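Local coordinates for beta-1,4-mannanase (Caldicellulosiruptor saccharolyticus, PDB 1PMH), which binds mannohexaose through a family 27 carbohydrate-binding module and so probably holds the mannan-hydrolysing enzyme to its polysaccharide substrate, at residues S34-L39 with A47-V52; M89-D94 with G171-D176; A124-K129 with D136-H141. All coordinates share one frame; numbering follows the deposited sequence. Where two conformers were deposited one is given.

Contact 1 of 3, residues S34-L39 with A47-V52; sequences SVSQDL and ALRLDV
Arg49 starts beside Ser34 and Ser36 and reaches the carboxylate of Asp38. Its CB lies 3.8 Å from both Ser34 OG and Ser36 CB, on the face of the sheet that Ala47 shares. With CG anti to the backbone N (chi1 179°), the chain runs extended through CD, which passes 3.9 Å from Asp38 OD2, and on to NE. At the tip the guanidinium divides its nitrogens between two aspartates. NH1 gives a 2.8 Å salt bridge to the syn lone pair of Asp38 OD2, bent at the hydrogen (131°) and with OD2 tilted out of the guanidinium plane, the flat groups 69° apart, while NE and NH2 both close on Asp51 OD1, which lies in the guanidinium plane. Asp38 OD2 also hydrogen-bonds Tyr174 OH of strand 172-181, beside 47-53.

Beneath this network, strands 30-36 and 47-53 form an antiparallel beta hairpin of the jellyroll sandwich. Ser34 with Arg49 and Ser36 with Ala47 are hydrogen-bonded pairs, and Val35 with Leu48 is the non-hydrogen-bonded pair between them. At the strand end, Ser36 OG accepts from Asp38 N at 3.0 Å, an ST turn that helps to place the aspartate. Leu39 CD1 packs on Ala47 CB, a side chain about 5 Å from the calcium ion. A water accepts from Ser34 OG (2.7 Å) and donates to Arg49 O and Asp51 OD2.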
ATOM      1  N   SER A  34      -7.345  -9.481   1.402  1.00 17.37           N
ATOM      2  CA  SER A  34      -8.529  -9.623   2.254  1.00 18.15           C
ATOM      3  C   SER A  34      -8.602  -8.476   3.243  1.00 17.60           C
ATOM      4  O   SER A  34      -7.630  -7.791   3.473  1.00 18.26           O
ATOM      5  CB  SER A  34      -8.509 -10.986   2.971  1.00 20.17           C
ATOM      6  OG  SER A  34      -7.446 -11.034   3.916  1.00 19.90           O
ATOM      7  N   VAL A  35      -9.774  -8.323   3.856  1.00 18.39           N
ATOM      8  CA  VAL A  35      -9.950  -7.372   4.946  1.00 18.76           C
ATOM      9  C   VAL A  35      -9.742  -8.173   6.231  1.00 19.19           C
ATOM     10  O   VAL A  35     -10.242  -9.269   6.364  1.00 23.75           O
ATOM     11  CB  VAL A  35     -11.267  -6.576   4.820  1.00 23.50           C
ATOM     12  CG1 VAL A  35     -12.499  -7.484   4.855  1.00 31.13           C
ATOM     13  CG2 VAL A  35     -11.321  -5.444   5.815  1.00 24.53           C
ATOM     14  N   SER A  36      -9.026  -7.579   7.161  1.00 17.95           N
ATOM     15  CA  SER A  36      -8.638  -8.246   8.382  1.00 19.05           C
ATOM     16  C   SER A  36      -8.894  -7.395   9.616  1.00 18.26           C
ATOM     17  O   SER A  36      -8.709  -6.195   9.584  1.00 18.04           O
ATOM     18  CB  SER A  36      -7.142  -8.585   8.269  1.00 18.49           C
ATOM     19  OG  SER A  36      -6.587  -9.191   9.418  1.00 20.30           O
ATOM     20  N   GLN A  37      -9.162  -8.101  10.705  1.00 18.58           N
ATOM     21  CA  GLN A  37      -9.219  -7.530  12.067  1.00 18.77           C
ATOM     22  C   GLN A  37      -7.964  -7.797  12.870  1.00 18.56           C
ATOM     23  O   GLN A  37      -7.962  -7.558  14.068  1.00 19.46           O
ATOM     24  CB  GLN A  37     -10.492  -8.004  12.831  1.00 19.58           C
ATOM     25  CG  GLN A  37     -11.745  -7.477  12.150  1.00 20.56           C
ATOM     26  CD  GLN A  37     -12.996  -7.951  12.872  1.00 24.60           C
ATOM     27  OE1 GLN A  37     -13.138  -7.808  14.100  1.00 31.88           O
ATOM     28  NE2 GLN A  37     -13.865  -8.596  12.158  1.00 26.50           N
ATOM     29  N   ASP A  38      -6.883  -8.250  12.232  1.00 18.11           N
ATOM     30  CA  ASP A  38      -5.686  -8.567  12.993  1.00 18.70           C
ATOM     31  C   ASP A  38      -5.095  -7.413  13.768  1.00 18.98           C
ATOM     32  O   ASP A  38      -4.487  -7.628  14.819  1.00 20.55           O
ATOM     33  CB  ASP A  38      -4.587  -9.113  12.069  1.00 19.16           C
ATOM     34  CG  ASP A  38      -4.905 -10.493  11.484  1.00 20.12           C
ATOM     35  OD1 ASP A  38      -5.861 -11.164  11.928  1.00 22.60           O
ATOM     36  OD2 ASP A  38      -4.233 -10.843  10.477  1.00 20.72           O
ATOM     37  N   LEU A  39      -5.248  -6.203  13.251  1.00 17.37           N
ATOM     38  CA  LEU A  39      -4.703  -4.981  13.823  1.00 17.21           C
ATOM     39  C   LEU A  39      -5.778  -4.209  14.619  1.00 17.53           C
ATOM     40  O   LEU A  39      -5.585  -3.034  14.869  1.00 18.08           O
ATOM     41  CB  LEU A  39      -4.016  -4.115  12.776  1.00 16.07           C
ATOM     42  CG  LEU A  39      -2.995  -4.838  11.891  1.00 17.59           C
ATOM     43  CD1 LEU A  39      -2.403  -3.872  10.924  1.00 17.69           C
ATOM     44  CD2 LEU A  39      -1.907  -5.494  12.683  1.00 21.30           C
ATOM     45  N   ALA A  47      -8.082  -3.577   8.509  1.00 15.91           N
ATOM     46  CA  ALA A  47      -6.959  -3.246   7.650  1.00 16.05           C
ATOM     47  C   ALA A  47      -6.968  -4.183   6.468  1.00 15.06           C
ATOM     48  O   ALA A  47      -7.577  -5.242   6.509  1.00 17.41           O
ATOM     49  CB  ALA A  47      -5.658  -3.330   8.415  1.00 16.98           C
ATOM     50  N   LEU A  48      -6.257  -3.788   5.420  1.00 14.95           N
ATOM     51  CA  LEU A  48      -6.082  -4.605   4.246  1.00 15.12           C
ATOM     52  C   LEU A  48      -4.926  -5.534   4.458  1.00 14.83           C
ATOM     53  O   LEU A  48      -3.801  -5.093   4.615  1.00 17.51           O
ATOM     54  CB  LEU A  48      -5.922  -3.739   3.010  1.00 15.11           C
ATOM     55  CG  LEU A  48      -6.024  -4.464   1.661  1.00 15.58           C
ATOM     56  CD1 LEU A  48      -7.463  -4.844   1.383  1.00 17.27           C
ATOM     57  CD2 LEU A  48      -5.445  -3.610   0.568  1.00 16.67           C
ATOM     58  N   ARG A  49      -5.176  -6.840   4.382  1.00 15.25           N
ATOM     59  CA  ARG A  49      -4.150  -7.854   4.523  1.00 15.78           C
ATOM     60  C   ARG A  49      -3.737  -8.392   3.157  1.00 14.93           C
ATOM     61  O   ARG A  49      -4.594  -8.909   2.402  1.00 15.59           O
ATOM     62  CB  ARG A  49      -4.666  -8.999   5.419  1.00 16.38           C
ATOM     63  CG  ARG A  49      -3.652 -10.120   5.600  1.00 16.87           C
ATOM     64  CD  ARG A  49      -4.134 -11.168   6.576  1.00 17.90           C
ATOM     65  NE  ARG A  49      -3.262 -12.340   6.535  1.00 17.87           N
ATOM     66  CZ  ARG A  49      -2.914 -13.089   7.544  1.00 18.94           C
ATOM     67  NH1 ARG A  49      -3.396 -12.903   8.762  1.00 24.18           N
ATOM     68  NH2 ARG A  49      -2.118 -14.106   7.278  1.00 23.10           N
ATOM     69  N   LEU A  50      -2.449  -8.346   2.868  1.00 14.57           N
ATOM     70  CA  LEU A  50      -1.850  -8.884   1.650  1.00 14.60           C
ATOM     71  C   LEU A  50      -0.992 -10.059   2.076  1.00 14.86           C
ATOM     72  O   LEU A  50      -0.000  -9.894   2.765  1.00 16.87           O
ATOM     73  CB  LEU A  50      -0.980  -7.819   0.993  1.00 14.90           C
ATOM     74  CG  LEU A  50      -1.606  -6.447   0.759  1.00 15.94           C
ATOM     75  CD1 LEU A  50      -0.569  -5.464   0.207  1.00 17.39           C
ATOM     76  CD2 LEU A  50      -2.826  -6.560  -0.108  1.00 16.68           C
ATOM     77  N   ASP A  51      -1.396 -11.258   1.715  1.00 15.35           N
ATOM     78  CA  ASP A  51      -0.534 -12.438   1.969  1.00 15.88           C
ATOM     79  C   ASP A  51       0.436 -12.555   0.842  1.00 15.83           C
ATOM     80  O   ASP A  51       0.009 -12.706  -0.299  1.00 17.41           O
ATOM     81  CB  ASP A  51      -1.410 -13.681   2.106  1.00 17.04           C
ATOM     82  CG  ASP A  51      -2.277 -13.598   3.332  0.90 17.42           C
ATOM     83  OD1 ASP A  51      -1.678 -13.504   4.432  0.90 20.44           O
ATOM     84  OD2 ASP A  51      -3.512 -13.608   3.259  0.90 21.01           O
ATOM     85  N   VAL A  52       1.732 -12.358   1.114  1.00 15.80           N
ATOM     86  CA  VAL A  52       2.774 -12.330   0.092  1.00 15.58           C
ATOM     87  C   VAL A  52       3.710 -13.525   0.287  1.00 16.17           C
ATOM     88  O   VAL A  52       3.875 -14.073   1.385  1.00 16.76           O
ATOM     89  CB  VAL A  52       3.553 -10.998   0.048  1.00 17.33           C
ATOM     90  CG1 VAL A  52       2.637  -9.847   0.031  1.00 17.71           C
ATOM     91  CG2 VAL A  52       4.538 -10.867   1.184  1.00 17.21           C
TER
HETATM   92  O   HOH W   1      -5.254 -11.691   2.550  1.00 18.79           O

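Contact 2 of 3, residues M89-D94 with G171-D176; sequences MFIPYD and GPIYLD. With CA (calcium ion), chain C.
Strands 84-92 and 172-181 run antiparallel, their short segments 156° apart in direction, with Phe90 and Tyr174 as a hydrogen-bonded pair whose two N-O distances, Phe90 N to Tyr174 O and Tyr174 N to Phe90 O, are both 2.9 Å. The two strands are neighbours in one sheet of the jellyroll beta-sandwich. Phe90 and Tyr174 leave the sheet on the same face, their CB atoms 4.1 Å apart and their side chains crossing at about a right angle. Each ring turns an edge to the other residue's carbonyl oxygen.

On the face bearing selenomethionine Met89 and Leu175, Met89 CG lies 3.9 Å from Ile173 CG2, the two side chains running side by side, and Leu175 CD2 rests against Met89 CB. Phe103 and Tyr105 of strand 102-109 cover this selenomethionine from the opposing sheet. Where strand 84-92 gives way to helix 93-98, Pro92 CG packs on Pro172 CG at 3.9 Å.

At the opposite end, Phe90 CE1 approaches Asp176 CB to 4.0 Å. A first torsion of -154°, somewhat short of fully trans to the backbone N, carries the Asp176 carboxylate to the calcium ion, also bound by Asp10, Glu12, Asn44 and Tyr46; both OD1 and OD2 of Asp176 coordinate it, each at 2.5 Å.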
HETATM    1  N   MSE A  89       1.770   1.145   6.406  1.00 15.14           N
HETATM    2  CA  MSE A  89       2.101  -0.227   6.038  1.00 14.46           C
HETATM    3  C   MSE A  89       2.672  -0.924   7.246  1.00 14.06           C
HETATM    4  O   MSE A  89       3.491  -0.345   7.956  1.00 15.44           O
HETATM    5  CB  MSE A  89       3.097  -0.147   4.902  1.00 16.47           C
HETATM    6  CG  MSE A  89       3.546  -1.437   4.379  1.00 17.51           C
HETATM    7 SE   MSE A  89       4.958  -1.201   3.044  0.60 20.15          SE
HETATM    8  CE  MSE A  89       4.179  -0.158   1.974  1.00 16.24           C
ATOM      9  N   PHE A  90       2.270  -2.178   7.473  1.00 13.77           N
ATOM     10  CA  PHE A  90       2.616  -2.930   8.671  1.00 14.36           C
ATOM     11  C   PHE A  90       3.150  -4.296   8.254  1.00 14.62           C
ATOM     12  O   PHE A  90       2.467  -5.008   7.524  1.00 15.37           O
ATOM     13  CB  PHE A  90       1.401  -3.156   9.600  1.00 14.91           C
ATOM     14  CG  PHE A  90       0.651  -1.891   9.954  1.00 15.17           C
ATOM     15  CD1 PHE A  90      -0.193  -1.290   9.066  1.00 15.94           C
ATOM     16  CD2 PHE A  90       0.789  -1.342  11.206  1.00 17.25           C
ATOM     17  CE1 PHE A  90      -0.837  -0.115   9.361  1.00 17.08           C
ATOM     18  CE2 PHE A  90       0.137  -0.155  11.520  1.00 18.46           C
ATOM     19  CZ  PHE A  90      -0.655   0.446  10.579  1.00 18.23           C
ATOM     20  N   ILE A  91       4.286  -4.697   8.806  1.00 14.56           N
ATOM     21  CA  ILE A  91       4.825  -6.030   8.535  1.00 14.69           C
ATOM     22  C   ILE A  91       5.187  -6.633   9.889  1.00 14.78           C
ATOM     23  O   ILE A  91       5.925  -6.024  10.650  1.00 15.81           O
ATOM     24  CB  ILE A  91       6.075  -6.013   7.626  1.00 15.41           C
ATOM     25  CG1 ILE A  91       5.909  -5.069   6.427  1.00 15.97           C
ATOM     26  CG2 ILE A  91       6.356  -7.428   7.185  1.00 15.52           C
ATOM     27  CD1 ILE A  91       6.447  -3.657   6.602  1.00 17.21           C
ATOM     28  N   PRO A  92       4.700  -7.843  10.207  1.00 15.34           N
ATOM     29  CA  PRO A  92       5.069  -8.507  11.482  1.00 16.72           C
ATOM     30  C   PRO A  92       6.593  -8.473  11.656  1.00 16.97           C
ATOM     31  O   PRO A  92       7.340  -9.008  10.843  1.00 17.32           O
ATOM     32  CB  PRO A  92       4.546  -9.918  11.291  1.00 20.31           C
ATOM     33  CG  PRO A  92       3.460  -9.798  10.365  1.00 19.54           C
ATOM     34  CD  PRO A  92       3.761  -8.690   9.441  1.00 15.38           C
ATOM     35  N   TYR A  93       7.052  -7.921  12.771  1.00 17.08           N
ATOM     36  CA  TYR A  93       8.443  -7.634  12.985  1.00 17.91           C
ATOM     37  C   TYR A  93       9.280  -8.861  13.123  1.00 19.89           C
ATOM     38  O   TYR A  93      10.336  -8.968  12.496  1.00 20.33           O
ATOM     39  CB  TYR A  93       8.633  -6.728  14.198  1.00 19.15           C
ATOM     40  CG  TYR A  93      10.069  -6.365  14.459  1.00 19.67           C
ATOM     41  CD1 TYR A  93      10.662  -5.247  13.876  1.00 21.61           C
ATOM     42  CD2 TYR A  93      10.870  -7.193  15.243  1.00 23.10           C
ATOM     43  CE1 TYR A  93      11.986  -4.963  14.102  1.00 23.34           C
ATOM     44  CE2 TYR A  93      12.200  -6.905  15.461  1.00 24.39           C
ATOM     45  CZ  TYR A  93      12.754  -5.793  14.873  1.00 24.70           C
ATOM     46  OH  TYR A  93      14.086  -5.497  15.070  1.00 28.86           O
ATOM     47  N   ASP A  94       8.857  -9.790  13.965  1.00 20.45           N
ATOM     48  CA  ASP A  94       9.726 -10.926  14.278  1.00 23.40           C
ATOM     49  C   ASP A  94       9.993 -11.763  13.032  1.00 21.78           C
ATOM     50  O   ASP A  94      11.137 -12.073  12.713  1.00 22.34           O
ATOM     51  CB  ASP A  94       9.135 -11.754  15.412  1.00 24.81           C
ATOM     52  CG  ASP A  94       9.223 -11.039  16.748  1.00 28.75           C
ATOM     53  OD1 ASP A  94      10.037 -10.107  16.940  1.00 32.09           O
ATOM     54  OD2 ASP A  94       8.473 -11.375  17.684  1.00 36.80           O
ATOM     55  N   GLY A 171       4.391 -14.188   4.367  1.00 16.17           N
ATOM     56  CA  GLY A 171       3.563 -13.712   5.465  1.00 16.58           C
ATOM     57  C   GLY A 171       2.773 -12.502   5.012  1.00 15.33           C
ATOM     58  O   GLY A 171       2.817 -12.093   3.840  1.00 15.29           O
ATOM     59  N   PRO A 172       2.019 -11.935   5.942  1.00 15.83           N
ATOM     60  CA  PRO A 172       1.219 -10.763   5.605  1.00 15.38           C
ATOM     61  C   PRO A 172       1.999  -9.461   5.570  1.00 14.89           C
ATOM     62  O   PRO A 172       2.979  -9.277   6.302  1.00 15.17           O
ATOM     63  CB  PRO A 172       0.179 -10.752   6.707  1.00 16.43           C
ATOM     64  CG  PRO A 172       0.858 -11.349   7.887  1.00 18.04           C
ATOM     65  CD  PRO A 172       1.744 -12.428   7.311  1.00 16.85           C
ATOM     66  N   ILE A 173       1.507  -8.549   4.737  1.00 14.27           N
ATOM     67  CA  ILE A 173       1.823  -7.132   4.791  1.00 14.23           C
ATOM     68  C   ILE A 173       0.456  -6.460   4.843  1.00 14.16           C
ATOM     69  O   ILE A 173      -0.435  -6.813   4.069  1.00 15.36           O
ATOM     70  CB  ILE A 173       2.599  -6.663   3.566  1.00 14.19           C
ATOM     71  CG1 ILE A 173       3.970  -7.328   3.485  1.00 15.63           C
ATOM     72  CG2 ILE A 173       2.746  -5.119   3.577  1.00 15.33           C
ATOM     73  CD1 ILE A 173       4.821  -6.996   2.274  1.00 16.08           C
ATOM     74  N   TYR A 174       0.277  -5.509   5.753  1.00 14.46           N
ATOM     75  CA  TYR A 174      -1.003  -4.829   5.874  1.00 14.17           C
ATOM     76  C   TYR A 174      -0.869  -3.397   5.394  1.00 13.86           C
ATOM     77  O   TYR A 174       0.145  -2.734   5.604  1.00 15.03           O
ATOM     78  CB  TYR A 174      -1.535  -4.828   7.305  1.00 14.99           C
ATOM     79  CG  TYR A 174      -1.641  -6.171   7.968  1.00 15.82           C
ATOM     80  CD1 TYR A 174      -0.531  -6.798   8.516  1.00 15.90           C
ATOM     81  CD2 TYR A 174      -2.881  -6.820   8.104  1.00 15.78           C
ATOM     82  CE1 TYR A 174      -0.636  -8.041   9.164  1.00 16.03           C
ATOM     83  CE2 TYR A 174      -2.963  -8.069   8.721  1.00 17.07           C
ATOM     84  CZ  TYR A 174      -1.861  -8.677   9.247  1.00 16.37           C
ATOM     85  OH  TYR A 174      -1.912  -9.887   9.894  1.00 17.79           O
ATOM     86  N   LEU A 175      -1.925  -2.908   4.789  1.00 14.28           N
ATOM     87  CA  LEU A 175      -2.084  -1.506   4.463  1.00 14.20           C
ATOM     88  C   LEU A 175      -3.279  -0.957   5.211  1.00 14.39           C
ATOM     89  O   LEU A 175      -4.303  -1.624   5.381  1.00 15.20           O
ATOM     90  CB  LEU A 175      -2.305  -1.265   2.989  1.00 16.49           C
ATOM     91  CG  LEU A 175      -1.153  -1.486   2.082  1.00 17.40           C
ATOM     92  CD1 LEU A 175      -1.611  -1.313   0.632  1.00 18.47           C
ATOM     93  CD2 LEU A 175      -0.017  -0.512   2.368  1.00 21.69           C
ATOM     94  N   ASP A 176      -3.177   0.291   5.637  1.00 14.84           N
ATOM     95  CA  ASP A 176      -4.334   0.967   6.240  1.00 14.74           C
ATOM     96  C   ASP A 176      -4.185   2.461   5.994  1.00 15.39           C
ATOM     97  O   ASP A 176      -3.108   2.980   5.690  1.00 15.69           O
ATOM     98  CB  ASP A 176      -4.448   0.661   7.737  1.00 15.66           C
ATOM     99  CG  ASP A 176      -5.848   0.768   8.316  1.00 15.60           C
ATOM    100  OD1 ASP A 176      -6.786   1.147   7.596  1.00 16.41           O
ATOM    101  OD2 ASP A 176      -6.025   0.484   9.503  1.00 17.73           O
TER
HETATM  102 CA    CA C 300      -8.551   0.785   9.314  1.00 16.50          CA
HETATM  103  O   HOH W   2      -8.463   3.038   9.865  1.00 18.40           O

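Contact 3 of 3, residues A124-K129 with D136-H141; sequences ANAGKK and DYTVIH
Thr138 lies under the turn at Ala124-Ala126, meeting it with both branches. A chi1 of -58° turns OG1 away from the threonine's own carbonyl, and it donates to an in-plane lone pair of Ala124 O at 2.8 Å. CG2 sits against Ala124 O and Ala126 O, 3.5 Å from each, while Tyr93 of helix 93-98 packs against the threonine. A valine in place of Thr138 would probably keep much of the packing but leave Ala124 O without this donor, so that the turn is held less firmly.

Gly127 has a positive phi (58°), and a side chain there would run into Val139 O; its CA instead makes a CH-O contact with that oxygen. Lys128 and Val139 form a hydrogen-bonded pair, Val139 N reaching Lys128 O at 2.8 Å. The aliphatic part of Lys128 crosses Val139 and bends at its end to bring NZ 3.6 Å from Val139 CG1. Lys129, paired with Thr138 without hydrogen bonds, runs extended past it to Asp136, its CE 3.5 Å from Asp136 OD2. The charges stay beyond salt-bridge distance, joined by a water that donates to Asp136 OD2 at 2.6 Å and accepts from Lys129 NZ; Asp136 OD1 is bridged to Lys131, and Lys129 makes a cation-pi contact with Tyr93. Strands 128-132 and 135-145 thus form an antiparallel beta hairpin at the margin of a jellyroll sheet.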
ATOM      1  N   ALA A 124      13.303  -5.047   8.458  1.00 19.57           N
ATOM      2  CA  ALA A 124      12.469  -4.939   9.657  1.00 19.79           C
ATOM      3  C   ALA A 124      12.766  -3.690  10.473  1.00 18.91           C
ATOM      4  O   ALA A 124      11.888  -3.256  11.214  1.00 20.13           O
ATOM      5  CB  ALA A 124      12.598  -6.174  10.540  1.00 20.50           C
ATOM      6  N   ASN A 125      13.958  -3.123  10.376  1.00 21.59           N
ATOM      7  CA  ASN A 125      14.307  -1.956  11.153  1.00 23.48           C
ATOM      8  C   ASN A 125      13.961  -0.634  10.452  1.00 22.69           C
ATOM      9  O   ASN A 125      14.299   0.435  10.938  1.00 26.20           O
ATOM     10  CB  ASN A 125      15.732  -2.079  11.717  0.70 28.49           C
ATOM     11  CG  ASN A 125      15.833  -3.187  12.785  0.70 27.52           C
ATOM     12  OD1 ASN A 125      14.966  -3.321  13.662  0.70 28.88           O
ATOM     13  ND2 ASN A 125      16.878  -4.003  12.693  0.70 40.21           N
ATOM     14  N   ALA A 126      13.293  -0.683   9.301  1.00 22.14           N
ATOM     15  CA  ALA A 126      12.705   0.508   8.688  1.00 22.33           C
ATOM     16  C   ALA A 126      11.605   1.076   9.559  1.00 20.65           C
ATOM     17  O   ALA A 126      11.001   0.394  10.391  1.00 22.25           O
ATOM     18  CB  ALA A 126      12.153   0.142   7.300  1.00 24.25           C
ATOM     19  N   GLY A 127      11.305   2.351   9.333  1.00 21.76           N
ATOM     20  CA  GLY A 127      10.173   2.968   9.993  1.00 21.65           C
ATOM     21  C   GLY A 127      10.279   2.907  11.491  1.00 21.17           C
ATOM     22  O   GLY A 127      11.333   3.266  12.016  1.00 24.51           O
ATOM     23  N   LYS A 128       9.180   2.522  12.156  1.00 20.66           N
ATOM     24  CA  LYS A 128       9.103   2.401  13.608  1.00 21.87           C
ATOM     25  C   LYS A 128       8.575   1.036  13.980  1.00 19.60           C
ATOM     26  O   LYS A 128       7.737   0.474  13.275  1.00 20.87           O
ATOM     27  CB  LYS A 128       8.174   3.454  14.229  1.00 25.38           C
ATOM     28  CG  LYS A 128       6.770   3.630  13.709  0.60 29.43           C
ATOM     29  CD  LYS A 128       6.138   4.782  14.491  0.60 30.79           C
ATOM     30  CE  LYS A 128       4.645   4.946  14.332  0.60 31.91           C
ATOM     31  NZ  LYS A 128       4.144   4.996  12.933  0.60 33.85           N
ATOM     32  N   LYS A 129       9.001   0.520  15.120  1.00 19.81           N
ATOM     33  CA  LYS A 129       8.499  -0.728  15.643  1.00 18.52           C
ATOM     34  C   LYS A 129       7.376  -0.413  16.630  1.00 18.88           C
ATOM     35  O   LYS A 129       7.603   0.283  17.613  1.00 23.44           O
ATOM     36  CB  LYS A 129       9.628  -1.500  16.337  1.00 21.81           C
ATOM     37  CG  LYS A 129       9.244  -2.893  16.803  1.00 23.18           C
ATOM     38  CD  LYS A 129      10.459  -3.486  17.546  1.00 26.54           C
ATOM     39  CE  LYS A 129      10.287  -4.914  17.962  1.00 30.65           C
ATOM     40  NZ  LYS A 129      11.533  -5.351  18.644  1.00 34.92           N
ATOM     41  N   ASP A 136       4.565  -7.328  17.645  1.00 19.16           N
ATOM     42  CA  ASP A 136       5.315  -6.224  17.109  1.00 18.75           C
ATOM     43  C   ASP A 136       5.240  -6.143  15.589  1.00 17.52           C
ATOM     44  O   ASP A 136       5.290  -7.199  14.943  1.00 17.86           O
ATOM     45  CB  ASP A 136       6.780  -6.287  17.569  1.00 21.32           C
ATOM     46  CG  ASP A 136       6.943  -6.127  19.050  1.00 26.01           C
ATOM     47  OD1 ASP A 136       6.176  -5.361  19.676  1.00 25.20           O
ATOM     48  OD2 ASP A 136       7.814  -6.778  19.643  1.00 29.39           O
ATOM     49  N   TYR A 137       5.223  -4.919  15.060  1.00 16.35           N
ATOM     50  CA  TYR A 137       5.200  -4.663  13.644  1.00 15.86           C
ATOM     51  C   TYR A 137       6.230  -3.616  13.269  1.00 15.90           C
ATOM     52  O   TYR A 137       6.411  -2.625  13.987  1.00 17.15           O
ATOM     53  CB  TYR A 137       3.840  -4.116  13.217  1.00 16.34           C
ATOM     54  CG  TYR A 137       2.758  -5.166  13.348  1.00 15.65           C
ATOM     55  CD1 TYR A 137       2.072  -5.389  14.547  1.00 16.75           C
ATOM     56  CD2 TYR A 137       2.426  -5.984  12.292  1.00 16.89           C
ATOM     57  CE1 TYR A 137       1.130  -6.389  14.661  1.00 17.58           C
ATOM     58  CE2 TYR A 137       1.490  -6.999  12.378  1.00 16.85           C
ATOM     59  CZ  TYR A 137       0.844  -7.223  13.596  1.00 17.83           C
ATOM     60  OH  TYR A 137      -0.076  -8.231  13.717  1.00 18.98           O
ATOM     61  N   THR A 138       6.838  -3.800  12.102  1.00 15.41           N
ATOM     62  CA  THR A 138       7.499  -2.712  11.377  1.00 16.12           C
ATOM     63  C   THR A 138       6.421  -1.872  10.739  1.00 15.45           C
ATOM     64  O   THR A 138       5.577  -2.422  10.028  1.00 15.86           O
ATOM     65  CB  THR A 138       8.361  -3.343  10.270  1.00 16.06           C
ATOM     66  OG1 THR A 138       9.309  -4.245  10.831  1.00 17.68           O
ATOM     67  CG2 THR A 138       9.024  -2.304   9.408  1.00 17.03           C
ATOM     68  N   VAL A 139       6.427  -0.564  11.013  1.00 15.84           N
ATOM     69  CA  VAL A 139       5.417   0.331  10.488  1.00 16.51           C
ATOM     70  C   VAL A 139       6.066   1.432   9.684  1.00 16.90           C
ATOM     71  O   VAL A 139       6.965   2.146  10.143  1.00 19.22           O
ATOM     72  CB  VAL A 139       4.624   0.925  11.637  0.60 16.67           C
ATOM     73  CG1 VAL A 139       3.563   1.903  11.114  0.60 18.35           C
ATOM     74  CG2 VAL A 139       3.984  -0.193  12.485  0.60 15.97           C
ATOM     75  N   ILE A 140       5.600   1.571   8.452  1.00 16.10           N
ATOM     76  CA  ILE A 140       6.020   2.597   7.493  1.00 17.26           C
ATOM     77  C   ILE A 140       4.829   3.494   7.283  1.00 16.95           C
ATOM     78  O   ILE A 140       3.767   3.053   6.888  1.00 19.44           O
ATOM     79  CB  ILE A 140       6.492   1.968   6.193  1.00 17.99           C
ATOM     80  CG1 ILE A 140       7.748   1.154   6.498  1.00 23.97           C
ATOM     81  CG2 ILE A 140       6.781   3.035   5.127  1.00 21.55           C
ATOM     82  CD1 ILE A 140       8.228   0.316   5.397  1.00 27.28           C
ATOM     83  N   HIS A 141       5.029   4.765   7.568  1.00 17.48           N
ATOM     84  CA  HIS A 141       3.980   5.767   7.444  1.00 17.43           C
ATOM     85  C   HIS A 141       4.571   6.919   6.662  1.00 16.88           C
ATOM     86  O   HIS A 141       5.458   7.626   7.159  1.00 19.67           O
ATOM     87  CB  HIS A 141       3.538   6.228   8.832  1.00 18.21           C
ATOM     88  CG  HIS A 141       2.403   7.192   8.835  1.00 19.18           C
ATOM     89  ND1 HIS A 141       1.937   7.776   9.993  1.00 25.41           N
ATOM     90  CD2 HIS A 141       1.583   7.616   7.850  1.00 17.78           C
ATOM     91  CE1 HIS A 141       0.812   8.412   9.715  1.00 28.76           C
ATOM     92  NE2 HIS A 141       0.692   8.503   8.407  1.00 19.71           N
TER
HETATM   93  O   HOH W   3       9.978  -8.017  18.926  1.00 35.96           O

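How the contacts relate
All three contacts belong to one antiparallel sheet of the beta-sandwich, in which strands 30-36, 47-53, 172-181, 84-92, 135-145 and 128-132 follow one another side by side. Contacts 1 and 3 are local hairpins toward its two ends; contact 2 is the long-range pairing between them, its centre about 8 Å from that of contact 1 and 9 Å from that of contact 3. Along the chain, contact 1 closes first, and contact 3 forms within the long excursion between 89-94 and 171-176. Backbone bonds Leu50 N to Ile173 O and Met89 N to Ile140 O knit the neighbours together. The calcium ion lies by contacts 1 and 2, while the Met89 side chain, in contact 2, is about 14 Å from a bound mannose.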